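Local coordinates for maltose-binding protein MalE1 (Thermotoga maritima, PDB 6DTU), which binds maltotetraose and probably serves as the periplasmic receptor that hands malto-oligosaccharides to a membrane sugar transporter, at residues K4-C9 against Q54-I59; L74-P79 against V268-P273; D118-P123 against Q222-I227; S216-G221 against A239-G244; A342-A347 against E360-A365. All blocks are in the same frame, centred on the assembly; numbering follows the deposited sequence.

Contact 1. Residues K4-C9 against Q54-I59; sequences KLTIWC and QGADII
The methyl group of Ala56 sits squarely over the five-membered ring of Trp8, its CB 3.4 Å from the ring centroid and 5° off the normal, a CH-pi contact. Alanine suits the spot, since its methyl lets the loop lie close against the indole. At the benzo side, Ile59 CG2 approaches Trp8 CE3 obliquely at 4.0 Å. On the face of the sheet turned away from Trp8, Ile7 and Ile58 lie side by side and point the same way; branched residues suit these extended backbones. Ile7 CG1 stands anti to its carbonyl carbon (chi1 -56°) and so lies along Ile58, 4.1 Å from Ile58 CB. Just ahead of the paired residues, Asp57 OD2 accepts from Thr6 N at 2.8 Å through its anti lone pair, and a water joins OD2 to Lys4 O, while OD1 is held by Ser272 and Asn274. Regular bonds follow, Ile58 N to Thr6 O (3.1 Å) and Trp8 N to Ile58 O (3.0 Å). Helix 39-49 covers Trp8 and helix 275-286 covers Ile58. Strand 4-9 thus lies between parallel strands 31-36 and 58-62, themselves joined by a beta-alpha-beta crossover, as in the alpha/beta lobes of periplasmic binding proteins.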
# COMPACT_ATOMS: atom_id res chain seq x y z
N LYS A 4 12.14 25.05 -11.19
CA LYS A 4 11.25 23.94 -11.50
C LYS A 4 11.26 22.92 -10.37
O LYS A 4 12.32 22.63 -9.80
CB LYS A 4 11.74 23.25 -12.78
CG LYS A 4 10.91 22.08 -13.26
CD LYS A 4 11.51 21.57 -14.55
CE LYS A 4 10.77 20.43 -15.11
NZ LYS A 4 11.31 20.14 -16.47
N LEU A 5 10.08 22.39 -10.06
CA LEU A 5 9.93 21.23 -9.19
C LEU A 5 9.37 20.07 -9.99
O LEU A 5 8.32 20.20 -10.64
CB LEU A 5 8.99 21.51 -8.03
CG LEU A 5 9.42 22.59 -7.03
CD1 LEU A 5 8.34 22.80 -6.01
CD2 LEU A 5 10.75 22.21 -6.39
N THR A 6 10.07 18.94 -9.95
CA THR A 6 9.62 17.71 -10.58
C THR A 6 9.19 16.72 -9.51
O THR A 6 9.90 16.53 -8.51
CB THR A 6 10.75 17.13 -11.44
OG1 THR A 6 11.08 18.09 -12.45
CG2 THR A 6 10.27 15.84 -12.12
N ILE A 7 8.04 16.09 -9.73
CA ILE A 7 7.46 15.12 -8.81
C ILE A 7 7.33 13.80 -9.54
O ILE A 7 6.83 13.78 -10.67
CB ILE A 7 6.04 15.58 -8.41
CG1 ILE A 7 6.06 17.00 -7.83
CG2 ILE A 7 5.39 14.59 -7.45
CD1 ILE A 7 4.67 17.61 -7.70
N TRP A 8 7.73 12.71 -8.89
CA TRP A 8 7.44 11.36 -9.35
C TRP A 8 6.31 10.80 -8.50
O TRP A 8 6.36 10.85 -7.27
CB TRP A 8 8.64 10.41 -9.20
CG TRP A 8 9.79 10.69 -10.09
CD1 TRP A 8 9.83 11.58 -11.14
CD2 TRP A 8 11.08 10.07 -10.03
NE1 TRP A 8 11.07 11.56 -11.73
CE2 TRP A 8 11.85 10.63 -11.08
CE3 TRP A 8 11.65 9.08 -9.21
CZ2 TRP A 8 13.18 10.25 -11.31
CZ3 TRP A 8 12.96 8.71 -9.44
CH2 TRP A 8 13.71 9.29 -10.49
N CYS A 9 5.30 10.27 -9.15
CA CYS A 9 4.19 9.65 -8.42
C CYS A 9 3.59 8.57 -9.29
O CYS A 9 3.83 8.51 -10.50
CB CYS A 9 3.12 10.68 -8.00
SG CYS A 9 2.28 11.47 -9.38
N GLN A 54 19.87 13.11 -10.94
CA GLN A 54 18.75 12.94 -11.85
C GLN A 54 17.47 12.51 -11.15
O GLN A 54 16.50 12.14 -11.83
CB GLN A 54 19.08 11.94 -12.96
CG GLN A 54 20.25 12.39 -13.83
CD GLN A 54 20.37 11.64 -15.14
OE1 GLN A 54 20.00 10.47 -15.25
NE2 GLN A 54 20.90 12.32 -16.15
N GLY A 55 17.42 12.55 -9.83
CA GLY A 55 16.19 12.23 -9.13
C GLY A 55 15.21 13.39 -9.10
O GLY A 55 15.59 14.57 -9.14
N ALA A 56 13.92 13.06 -9.02
CA ALA A 56 12.90 14.09 -8.87
C ALA A 56 13.14 14.89 -7.60
O ALA A 56 13.79 14.43 -6.66
CB ALA A 56 11.52 13.44 -8.76
N ASP A 57 12.64 16.13 -7.58
CA ASP A 57 12.74 16.93 -6.36
C ASP A 57 11.85 16.40 -5.26
O ASP A 57 12.18 16.56 -4.08
CB ASP A 57 12.40 18.38 -6.67
CG ASP A 57 13.21 18.92 -7.83
OD1 ASP A 57 14.41 19.21 -7.64
OD2 ASP A 57 12.68 19.04 -8.96
N ILE A 58 10.71 15.81 -5.62
CA ILE A 58 9.73 15.29 -4.67
C ILE A 58 9.27 13.93 -5.18
O ILE A 58 9.00 13.78 -6.37
CB ILE A 58 8.53 16.26 -4.61
CG1 ILE A 58 8.95 17.61 -4.02
CG2 ILE A 58 7.37 15.66 -3.84
CD1 ILE A 58 7.87 18.69 -4.15
N ILE A 59 9.20 12.95 -4.29
CA ILE A 59 8.63 11.65 -4.64
C ILE A 59 7.43 11.39 -3.74
O ILE A 59 7.38 11.80 -2.58
CB ILE A 59 9.66 10.48 -4.60
CG1 ILE A 59 10.23 10.29 -3.19
CG2 ILE A 59 10.74 10.70 -5.65
CD1 ILE A 59 11.11 9.05 -3.03
O HOH W 1 13.70 20.60 -10.93

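Contact 2. Residues L74-P79 against V268-P273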
# COMPACT_ATOMS: atom_id res chain seq x y z
N LEU A 74 19.23 10.19 1.31
CA LEU A 74 18.61 10.56 0.05
C LEU A 74 17.34 11.39 0.17
O LEU A 74 16.96 12.01 -0.82
CB LEU A 74 18.29 9.32 -0.79
CG LEU A 74 19.50 8.51 -1.26
CD1 LEU A 74 19.00 7.38 -2.11
CD2 LEU A 74 20.45 9.39 -2.06
N ILE A 75 16.67 11.40 1.31
CA ILE A 75 15.49 12.24 1.51
C ILE A 75 15.79 13.20 2.65
O ILE A 75 16.55 12.88 3.57
CB ILE A 75 14.15 11.46 1.73
CG1 ILE A 75 14.31 10.41 2.84
CG2 ILE A 75 13.65 10.87 0.42
CD1 ILE A 75 13.02 9.73 3.22
N GLU A 76 15.22 14.41 2.55
CA GLU A 76 15.58 15.56 3.37
C GLU A 76 14.67 15.65 4.59
O GLU A 76 13.45 15.51 4.48
CB GLU A 76 15.42 16.82 2.53
CG GLU A 76 15.80 18.11 3.21
CD GLU A 76 17.30 18.28 3.43
OE1 GLU A 76 18.08 17.46 2.89
OE2 GLU A 76 17.70 19.26 4.11
N PRO A 77 15.21 15.92 5.78
CA PRO A 77 14.34 16.15 6.93
C PRO A 77 13.45 17.37 6.69
O PRO A 77 13.87 18.35 6.06
CB PRO A 77 15.31 16.41 8.09
CG PRO A 77 16.61 15.81 7.63
CD PRO A 77 16.64 16.03 6.14
N ILE A 78 12.22 17.30 7.20
CA ILE A 78 11.25 18.38 7.04
C ILE A 78 11.18 19.14 8.36
O ILE A 78 10.74 18.57 9.37
CB ILE A 78 9.88 17.85 6.62
CG1 ILE A 78 9.98 17.24 5.23
CG2 ILE A 78 8.85 18.98 6.64
CD1 ILE A 78 8.66 16.76 4.70
N PRO A 79 11.61 20.40 8.41
CA PRO A 79 11.55 21.15 9.65
C PRO A 79 10.11 21.45 10.01
O PRO A 79 9.19 21.37 9.18
CB PRO A 79 12.32 22.44 9.34
CG PRO A 79 13.20 22.06 8.17
CD PRO A 79 12.39 21.10 7.37
N VAL A 268 11.07 14.64 0.06
CA VAL A 268 11.90 15.61 -0.65
C VAL A 268 13.29 15.00 -0.88
O VAL A 268 13.88 14.41 0.03
CB VAL A 268 12.00 16.94 0.12
CG1 VAL A 268 12.98 17.90 -0.58
CG2 VAL A 268 10.62 17.57 0.23
N ASN A 269 13.80 15.15 -2.11
CA ASN A 269 15.12 14.65 -2.47
C ASN A 269 16.20 15.50 -1.79
O ASN A 269 16.35 16.69 -2.10
CB ASN A 269 15.25 14.79 -3.98
CG ASN A 269 16.56 14.25 -4.55
OD1 ASN A 269 17.47 13.85 -3.83
ND2 ASN A 269 16.65 14.26 -5.87
N ALA A 270 16.99 14.88 -0.90
CA ALA A 270 18.04 15.60 -0.20
C ALA A 270 19.18 16.02 -1.13
O ALA A 270 19.98 16.89 -0.76
CB ALA A 270 18.61 14.77 0.95
N LYS A 271 19.25 15.44 -2.32
CA LYS A 271 20.29 15.82 -3.26
C LYS A 271 19.84 16.91 -4.21
O LYS A 271 20.64 17.39 -5.01
CB LYS A 271 20.79 14.61 -4.06
CG LYS A 271 21.19 13.40 -3.21
CD LYS A 271 22.24 13.74 -2.18
CE LYS A 271 22.64 12.50 -1.39
NZ LYS A 271 23.55 12.85 -0.26
N SER A 272 18.58 17.32 -4.13
CA SER A 272 18.05 18.27 -5.09
C SER A 272 18.47 19.68 -4.71
O SER A 272 18.35 20.06 -3.55
CB SER A 272 16.55 18.22 -5.10
OG SER A 272 16.06 19.39 -5.74
N PRO A 273 18.99 20.48 -5.64
CA PRO A 273 19.27 21.89 -5.33
C PRO A 273 18.02 22.71 -5.11
O PRO A 273 18.12 23.86 -4.67
CB PRO A 273 20.03 22.38 -6.57
CG PRO A 273 19.47 21.57 -7.67
CD PRO A 273 19.21 20.18 -7.07
O HOH W 2 11.79 14.18 2.79
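The carbonyl plane of Leu74 receives Ala270 N from above, 52° out of the plane, at 2.9 Å from Leu74 O and off the lone pairs. The carboxamide of Asn269 is approached in a similar way: Lys271 N stands 51° out of its plane and bonds OD1 at 2.8 Å. This is an Asx turn, set on a type I beta turn from Asn269 to Ser272, so one asparagine tightens the corner with its side chain while its backbone O accepts from Ser272 N. Asn269 ND2 bonds Ala56 O in the loop leading into strand 58-62. Glu76 lays its carboxylate alongside Ala270, OE1 3.4 Å from Ala270 CB; the bend at chi2 (71°) folds the chain back there, and Lys275 forms a salt bridge with the same oxygen. Alanine is small enough to admit both the carboxylate and the Ile75 backbone. The Leu74 and Lys271 side chains cross, Leu74 CD2 3.9 Å from Lys271 CE. A second backbone bond, Glu76 N to Val268 O at 2.9 Å, brackets Ile75 and makes a single bridge of these two loops. Beyond it, a water accepts from Val268 N and lies 2.7 Å from Glu76 O.

Contact 3. Residues D118-P123 against Q222-I227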
# COMPACT_ATOMS: atom_id res chain seq x y z
N ASP A 118 -23.35 -6.61 -8.15
CA ASP A 118 -24.14 -7.32 -9.14
C ASP A 118 -24.01 -8.82 -8.96
O ASP A 118 -24.96 -9.56 -9.21
CB ASP A 118 -23.67 -6.95 -10.55
CG ASP A 118 -24.14 -5.58 -10.97
OD1 ASP A 118 -25.08 -5.07 -10.36
OD2 ASP A 118 -23.55 -5.03 -11.91
N TYR A 119 -22.84 -9.28 -8.53
CA TYR A 119 -22.59 -10.71 -8.35
C TYR A 119 -22.70 -11.13 -6.90
O TYR A 119 -23.07 -12.28 -6.63
CB TYR A 119 -21.20 -11.06 -8.86
CG TYR A 119 -20.98 -10.76 -10.31
CD1 TYR A 119 -21.58 -11.53 -11.30
CD2 TYR A 119 -20.15 -9.72 -10.71
CE1 TYR A 119 -21.38 -11.26 -12.64
CE2 TYR A 119 -19.95 -9.43 -12.04
CZ TYR A 119 -20.56 -10.20 -13.01
OH TYR A 119 -20.35 -9.91 -14.33
N VAL A 120 -22.36 -10.24 -5.97
CA VAL A 120 -22.32 -10.51 -4.53
C VAL A 120 -23.07 -9.37 -3.84
O VAL A 120 -22.45 -8.40 -3.37
CB VAL A 120 -20.87 -10.61 -4.04
CG1 VAL A 120 -20.82 -10.79 -2.54
CG2 VAL A 120 -20.17 -11.73 -4.74
N PRO A 121 -24.39 -9.45 -3.74
CA PRO A 121 -25.14 -8.35 -3.10
C PRO A 121 -24.70 -8.08 -1.67
O PRO A 121 -24.68 -6.92 -1.24
CB PRO A 121 -26.60 -8.82 -3.21
CG PRO A 121 -26.59 -9.72 -4.42
CD PRO A 121 -25.28 -10.44 -4.36
N GLU A 122 -24.35 -9.14 -0.93
CA GLU A 122 -23.92 -9.02 0.46
C GLU A 122 -22.60 -9.78 0.63
O GLU A 122 -22.49 -10.92 0.18
CB GLU A 122 -24.99 -9.53 1.42
CG GLU A 122 -26.30 -8.79 1.24
CD GLU A 122 -27.32 -9.13 2.29
OE1 GLU A 122 -27.03 -10.01 3.13
OE2 GLU A 122 -28.40 -8.52 2.26
N PRO A 123 -21.61 -9.18 1.27
CA PRO A 123 -20.26 -9.76 1.27
C PRO A 123 -20.16 -10.95 2.22
O PRO A 123 -20.81 -10.98 3.28
CB PRO A 123 -19.39 -8.60 1.76
CG PRO A 123 -20.31 -7.79 2.62
CD PRO A 123 -21.65 -7.87 1.94
N GLN A 222 -15.69 -8.16 -14.53
CA GLN A 222 -15.43 -9.57 -14.73
C GLN A 222 -14.95 -10.27 -13.46
O GLN A 222 -14.41 -11.37 -13.55
CB GLN A 222 -14.45 -9.80 -15.88
CG GLN A 222 -14.89 -9.21 -17.21
CD GLN A 222 -13.82 -9.33 -18.26
OE1 GLN A 222 -12.71 -8.82 -18.09
NE2 GLN A 222 -14.13 -10.02 -19.35
N ALA A 223 -15.07 -9.64 -12.30
CA ALA A 223 -14.65 -10.26 -11.05
C ALA A 223 -15.61 -9.88 -9.92
O ALA A 223 -15.93 -8.70 -9.72
CB ALA A 223 -13.19 -9.95 -10.68
N ALA A 224 -16.05 -10.89 -9.18
CA ALA A 224 -17.04 -10.65 -8.14
C ALA A 224 -16.41 -10.08 -6.87
O ALA A 224 -17.01 -9.21 -6.23
CB ALA A 224 -17.80 -11.94 -7.85
N MET A 225 -15.24 -10.58 -6.47
CA MET A 225 -14.61 -10.21 -5.22
C MET A 225 -13.11 -10.15 -5.40
O MET A 225 -12.51 -11.05 -6.00
CB MET A 225 -14.87 -11.27 -4.15
CG MET A 225 -16.34 -11.37 -3.77
SD MET A 225 -16.70 -12.71 -2.59
CE MET A 225 -16.31 -14.18 -3.54
N ILE A 226 -12.49 -9.12 -4.81
CA ILE A 226 -11.04 -9.00 -4.79
C ILE A 226 -10.57 -8.55 -3.42
O ILE A 226 -11.35 -8.09 -2.58
CB ILE A 226 -10.50 -8.05 -5.87
CG1 ILE A 226 -10.99 -6.63 -5.62
CG2 ILE A 226 -10.87 -8.57 -7.26
CD1 ILE A 226 -10.42 -5.63 -6.62
N ILE A 227 -9.27 -8.70 -3.18
CA ILE A 227 -8.62 -8.08 -2.03
C ILE A 227 -7.66 -7.02 -2.55
O ILE A 227 -6.62 -7.35 -3.14
CB ILE A 227 -7.92 -9.09 -1.12
CG1 ILE A 227 -8.98 -10.00 -0.48
CG2 ILE A 227 -7.19 -8.35 -0.02
CD1 ILE A 227 -8.39 -11.11 0.40
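Tyr119, Val120 and Ala224 carry most of this contact, which is wholly apolar between the two segments. Ala224 points its methyl group at the loop 118-123 and is met by two neighbours there: Tyr119 CB at 3.7 Å from Ala224 CB, and Val120 CG2 at 3.9 Å from the same CB. Alanine suits the corner that the chain turns at Ala224, where the backbone comes near the loop. Tyr119 touches Ala224 most closely through CB; CG lies beside the backbone N (chi1 -60°), and the ring then runs past Ala224 CA at 4.1 Å from CD2, an oblique approach. Its hydroxyl extends beyond the contact to the backbone O of Gly221, where a helix ends, while Phe141 meets the ring edge to face. A tyrosine serves well here because one side chain can pack along its length and still finish on a polar atom. Val120 turns CG2 inward and also reaches Met225 CG at 4.0 Å, the two side chains crossing at about a right angle. Met225 SD lies near the same valine methyl, 4.2 Å from Val120 CG2. Helix 127-140 closes over the cluster, Ile133 touching both Val120 and Met225. The contact joins the loop leaving strand 112-116 to the start of its antiparallel neighbour, strand 223-228, in the mixed sheet that forms the core of one alpha/beta lobe of a type II periplasmic binding protein.

Contact 4. Residues S216-G221 against A239-G244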
# COMPACT_ATOMS: atom_id res chain seq x y z
N SER A 216 -7.78 -5.10 -13.37
CA SER A 216 -8.45 -4.95 -14.65
C SER A 216 -9.74 -5.77 -14.72
O SER A 216 -10.76 -5.28 -15.20
CB SER A 216 -7.52 -5.31 -15.80
OG SER A 216 -7.13 -6.65 -15.75
N MET A 217 -9.71 -7.03 -14.28
CA MET A 217 -10.95 -7.80 -14.32
C MET A 217 -12.02 -7.17 -13.43
O MET A 217 -13.19 -7.10 -13.82
CB MET A 217 -10.70 -9.27 -13.98
CG MET A 217 -9.78 -9.96 -14.97
SD MET A 217 -9.73 -11.73 -14.75
CE MET A 217 -11.41 -12.18 -15.21
N PHE A 218 -11.64 -6.68 -12.25
CA PHE A 218 -12.66 -6.08 -11.42
C PHE A 218 -13.20 -4.80 -12.04
O PHE A 218 -14.42 -4.61 -12.11
CB PHE A 218 -12.16 -5.80 -10.00
CG PHE A 218 -13.27 -5.46 -9.05
CD1 PHE A 218 -13.99 -6.45 -8.41
CD2 PHE A 218 -13.62 -4.14 -8.83
CE1 PHE A 218 -15.04 -6.14 -7.55
CE2 PHE A 218 -14.66 -3.81 -7.97
CZ PHE A 218 -15.37 -4.82 -7.33
N ARG A 219 -12.32 -3.96 -12.57
CA ARG A 219 -12.77 -2.71 -13.16
C ARG A 219 -13.68 -2.96 -14.36
O ARG A 219 -14.61 -2.19 -14.61
CB ARG A 219 -11.55 -1.91 -13.58
CG ARG A 219 -11.84 -0.52 -14.12
CD ARG A 219 -10.56 0.14 -14.61
NE ARG A 219 -10.06 -0.56 -15.79
CZ ARG A 219 -8.88 -1.16 -15.89
NH1 ARG A 219 -8.01 -1.15 -14.90
NH2 ARG A 219 -8.57 -1.78 -17.03
N GLU A 220 -13.43 -4.04 -15.10
CA GLU A 220 -14.20 -4.35 -16.30
C GLU A 220 -15.43 -5.20 -16.04
O GLU A 220 -16.07 -5.66 -17.00
CB GLU A 220 -13.30 -4.94 -17.39
CG GLU A 220 -12.12 -4.04 -17.76
CD GLU A 220 -11.20 -4.67 -18.76
OE1 GLU A 220 -11.30 -5.89 -18.98
OE2 GLU A 220 -10.36 -3.93 -19.33
N GLY A 221 -15.80 -5.39 -14.79
CA GLY A 221 -17.01 -6.12 -14.45
C GLY A 221 -16.91 -7.62 -14.55
O GLY A 221 -17.94 -8.31 -14.61
N ALA A 239 -15.70 3.46 -13.89
CA ALA A 239 -16.07 2.39 -14.82
C ALA A 239 -17.49 1.90 -14.63
O ALA A 239 -17.91 0.98 -15.34
CB ALA A 239 -15.13 1.20 -14.64
N GLY A 240 -18.20 2.41 -13.63
CA GLY A 240 -19.58 2.05 -13.42
C GLY A 240 -19.82 0.82 -12.58
O GLY A 240 -20.94 0.28 -12.61
N ILE A 241 -18.82 0.36 -11.82
CA ILE A 241 -19.00 -0.82 -10.97
C ILE A 241 -19.76 -0.42 -9.71
O ILE A 241 -19.40 0.56 -9.05
CB ILE A 241 -17.64 -1.44 -10.61
CG1 ILE A 241 -16.86 -1.78 -11.87
CG2 ILE A 241 -17.82 -2.68 -9.71
CD1 ILE A 241 -17.55 -2.84 -12.72
N ASP A 242 -20.80 -1.18 -9.38
CA ASP A 242 -21.53 -1.01 -8.13
C ASP A 242 -20.83 -1.88 -7.09
O ASP A 242 -21.21 -3.01 -6.81
CB ASP A 242 -22.99 -1.42 -8.34
CG ASP A 242 -23.86 -1.17 -7.12
OD1 ASP A 242 -23.40 -0.51 -6.17
OD2 ASP A 242 -25.03 -1.63 -7.14
N TYR A 243 -19.78 -1.32 -6.49
CA TYR A 243 -18.92 -2.04 -5.57
C TYR A 243 -19.23 -1.69 -4.12
O TYR A 243 -19.78 -0.63 -3.80
CB TYR A 243 -17.44 -1.71 -5.84
CG TYR A 243 -17.16 -0.27 -5.50
CD1 TYR A 243 -16.69 0.08 -4.25
CD2 TYR A 243 -17.41 0.73 -6.42
CE1 TYR A 243 -16.48 1.41 -3.92
CE2 TYR A 243 -17.19 2.05 -6.11
CZ TYR A 243 -16.72 2.38 -4.86
OH TYR A 243 -16.52 3.71 -4.55
N GLY A 244 -18.85 -2.61 -3.23
CA GLY A 244 -18.81 -2.34 -1.81
C GLY A 244 -17.42 -2.64 -1.26
O GLY A 244 -16.58 -3.25 -1.93
O HOH W 3 -16.78 -1.66 -16.21
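Ile241 rests on the carboxyl end of helix 211-219, its CD1 3.6 Å from both Phe218 O and Arg219 O. The Ile241 side chain is folded to do so: with chi1 -56° and chi2 -63° the terminal methyl curls over the last turn, while the other branch, CG2, lies 3.8 Å from Phe218 CE2 in an oblique approach to the ring. A beta-branched side chain suits this place because it covers the helix end with one arm and the aromatic ring with the other. Tyr243 adds its CB at the edge of the same ring, near its plane, 4.0 Å from Phe218 CZ, and the two side chains cross at about a right angle. Nearer the surface, Ala239 CB packs against the backbone at 3.4 Å from Arg219 O and against the aliphatic CG of that arginine. A water donates to both Arg219 O and Ala239 O, serving two carbonyls at helix ends.

The second shell fixes these partners. Tyr236 meets the Phe218 ring with planes at about 60°, and strand 112-116 supports it through Ile114 and Asn116. Tyr243 continues past the contact to bond Asp317 through its hydroxyl. Gly221, with a positive phi, lets the chain leave the helix, Gly221 N bonding Phe218 O at 3.1 Å; Gly240 does likewise after helix 233-238. Two Schellman motifs thus end successive helices, and the residues just beyond the second pack on the first, where strand 243-246 begins at the edge of the four-stranded sheet.

Contact 5. Residues A342-A347 against E360-A365; sequences AAMNDA and EALKNA
Ala361 opens the face of helix 358-374 that meets helix 341-352, its CB 4.1 Å from Ala347 CB. The pair is interlocked through the backbone as well: Ala347 CB lies 3.5 Å from Ala361 O, while Ala361 CB lies 3.8 Å from Ala347 O. Methyl groups this small let each helix rest nearly on the other's main chain. Leu362 comes next and points off to one flank, where its CD2 meets Met344 CE at 3.9 Å, the two side chains crossing obliquely. Met344 gets there by bending twice, at chi2 (-59°) and chi3 (-70°), so that its flexible thioether wraps round the side of the interface. The same leucine also packs on helix 187-201, through Ala189, Ile190 and Val193, and so ties the pair of helices to a third. One turn after Ala361, Ala365 takes up the central position: its CB is 3.8 Å from Ala347 CB, and Met344 SD lies 3.9 Å from the same methyl. Ala343 completes this end, its backbone O close to that methyl group.

The spacing of four residues, Ala343 with Ala347 and Ala361 with Ala365, gives each helix a strip of alanines. The axes of segments 342-347 and 360-365 approach to 8.9 Å with an angle of 163° between their directions. Asp346 and Arg368 add a salt bridge at the border. This is an antiparallel helical hairpin with alanine at its interface, and Ala342, on the first helix, belongs to the glycan pocket and touches a bound glucose.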
# COMPACT_ATOMS: atom_id res chain seq x y z
N ALA A 342 11.18 -8.93 -1.69
CA ALA A 342 11.55 -9.80 -2.80
C ALA A 342 11.67 -11.26 -2.37
O ALA A 342 11.27 -12.16 -3.10
CB ALA A 342 12.84 -9.31 -3.47
N ALA A 343 12.25 -11.52 -1.18
CA ALA A 343 12.33 -12.89 -0.68
C ALA A 343 10.95 -13.49 -0.47
O ALA A 343 10.71 -14.66 -0.82
CB ALA A 343 13.11 -12.89 0.64
N MET A 344 10.01 -12.72 0.07
CA MET A 344 8.68 -13.25 0.31
C MET A 344 7.90 -13.43 -0.99
O MET A 344 7.20 -14.44 -1.15
CB MET A 344 7.93 -12.36 1.30
CG MET A 344 8.49 -12.40 2.72
SD MET A 344 8.47 -14.06 3.42
CE MET A 344 6.71 -14.26 3.62
N ASN A 345 8.03 -12.49 -1.93
CA ASN A 345 7.41 -12.65 -3.24
C ASN A 345 7.92 -13.91 -3.92
O ASN A 345 7.14 -14.67 -4.51
CB ASN A 345 7.72 -11.45 -4.14
CG ASN A 345 6.97 -10.21 -3.77
OD1 ASN A 345 6.03 -10.23 -2.97
ND2 ASN A 345 7.36 -9.11 -4.35
N ASP A 346 9.22 -14.14 -3.85
CA ASP A 346 9.79 -15.34 -4.47
C ASP A 346 9.23 -16.60 -3.82
O ASP A 346 8.88 -17.56 -4.52
CB ASP A 346 11.31 -15.26 -4.41
CG ASP A 346 11.89 -14.26 -5.43
OD1 ASP A 346 11.12 -13.67 -6.23
OD2 ASP A 346 13.12 -14.07 -5.44
N ALA A 347 9.12 -16.61 -2.49
CA ALA A 347 8.60 -17.79 -1.80
C ALA A 347 7.16 -18.06 -2.19
O ALA A 347 6.78 -19.21 -2.42
CB ALA A 347 8.72 -17.65 -0.29
N GLU A 360 9.09 -25.25 3.42
CA GLU A 360 10.38 -25.08 2.77
C GLU A 360 10.49 -23.70 2.15
O GLU A 360 11.54 -23.06 2.23
CB GLU A 360 10.57 -26.14 1.70
CG GLU A 360 11.97 -26.17 1.10
CD GLU A 360 13.04 -26.72 2.05
OE1 GLU A 360 12.71 -27.14 3.19
OE2 GLU A 360 14.22 -26.74 1.64
N ALA A 361 9.43 -23.23 1.50
CA ALA A 361 9.52 -21.95 0.81
C ALA A 361 9.73 -20.82 1.81
O ALA A 361 10.56 -19.93 1.59
CB ALA A 361 8.27 -21.71 -0.03
N LEU A 362 8.96 -20.84 2.90
CA LEU A 362 9.07 -19.77 3.90
C LEU A 362 10.38 -19.87 4.66
O LEU A 362 11.02 -18.85 4.93
CB LEU A 362 7.88 -19.81 4.86
CG LEU A 362 6.49 -19.51 4.27
CD1 LEU A 362 5.40 -19.61 5.32
CD2 LEU A 362 6.48 -18.11 3.62
N LYS A 363 10.81 -21.10 4.98
CA LYS A 363 12.08 -21.28 5.68
C LYS A 363 13.22 -20.67 4.89
O LYS A 363 14.04 -19.92 5.43
CB LYS A 363 12.31 -22.77 5.92
CG LYS A 363 13.60 -23.10 6.67
CD LYS A 363 13.64 -24.59 6.99
CE LYS A 363 15.04 -25.05 7.30
NZ LYS A 363 15.32 -26.37 6.67
N ASN A 364 13.27 -20.97 3.59
CA ASN A 364 14.32 -20.42 2.74
C ASN A 364 14.19 -18.91 2.63
O ASN A 364 15.20 -18.20 2.58
CB ASN A 364 14.32 -21.09 1.37
CG ASN A 364 14.75 -22.54 1.44
OD1 ASN A 364 15.26 -23.00 2.47
ND2 ASN A 364 14.59 -23.27 0.34
N ALA A 365 12.95 -18.40 2.58
CA ALA A 365 12.75 -16.95 2.51
C ALA A 365 13.36 -16.25 3.72
O ALA A 365 14.07 -15.25 3.57
CB ALA A 365 11.26 -16.60 2.39

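The five contacts fall into three places. Contacts 1 and 2 have centres 11 Å apart and touch directly, Asp57 O lying 2.9 Å from Asn269 N in a probable hydrogen bond, beside the sheet that includes strands 4-9, 58-62 and 260-268. Contacts 3 and 4, centres 9 Å apart, share the four-stranded sheet with strands 112-116, 223-228 and 243-246, and their segments alternate along the chain; both are nested in the long loop closed by contact 2. Contact 5 follows last, its centre 31 to 34 Å from the others. The chain passes from the first lobe to the second, returns with strand 260-268, and with contact 5 packs on helix 187-201 of the second lobe, consistent with the two-lobed design that holds the sugar between them.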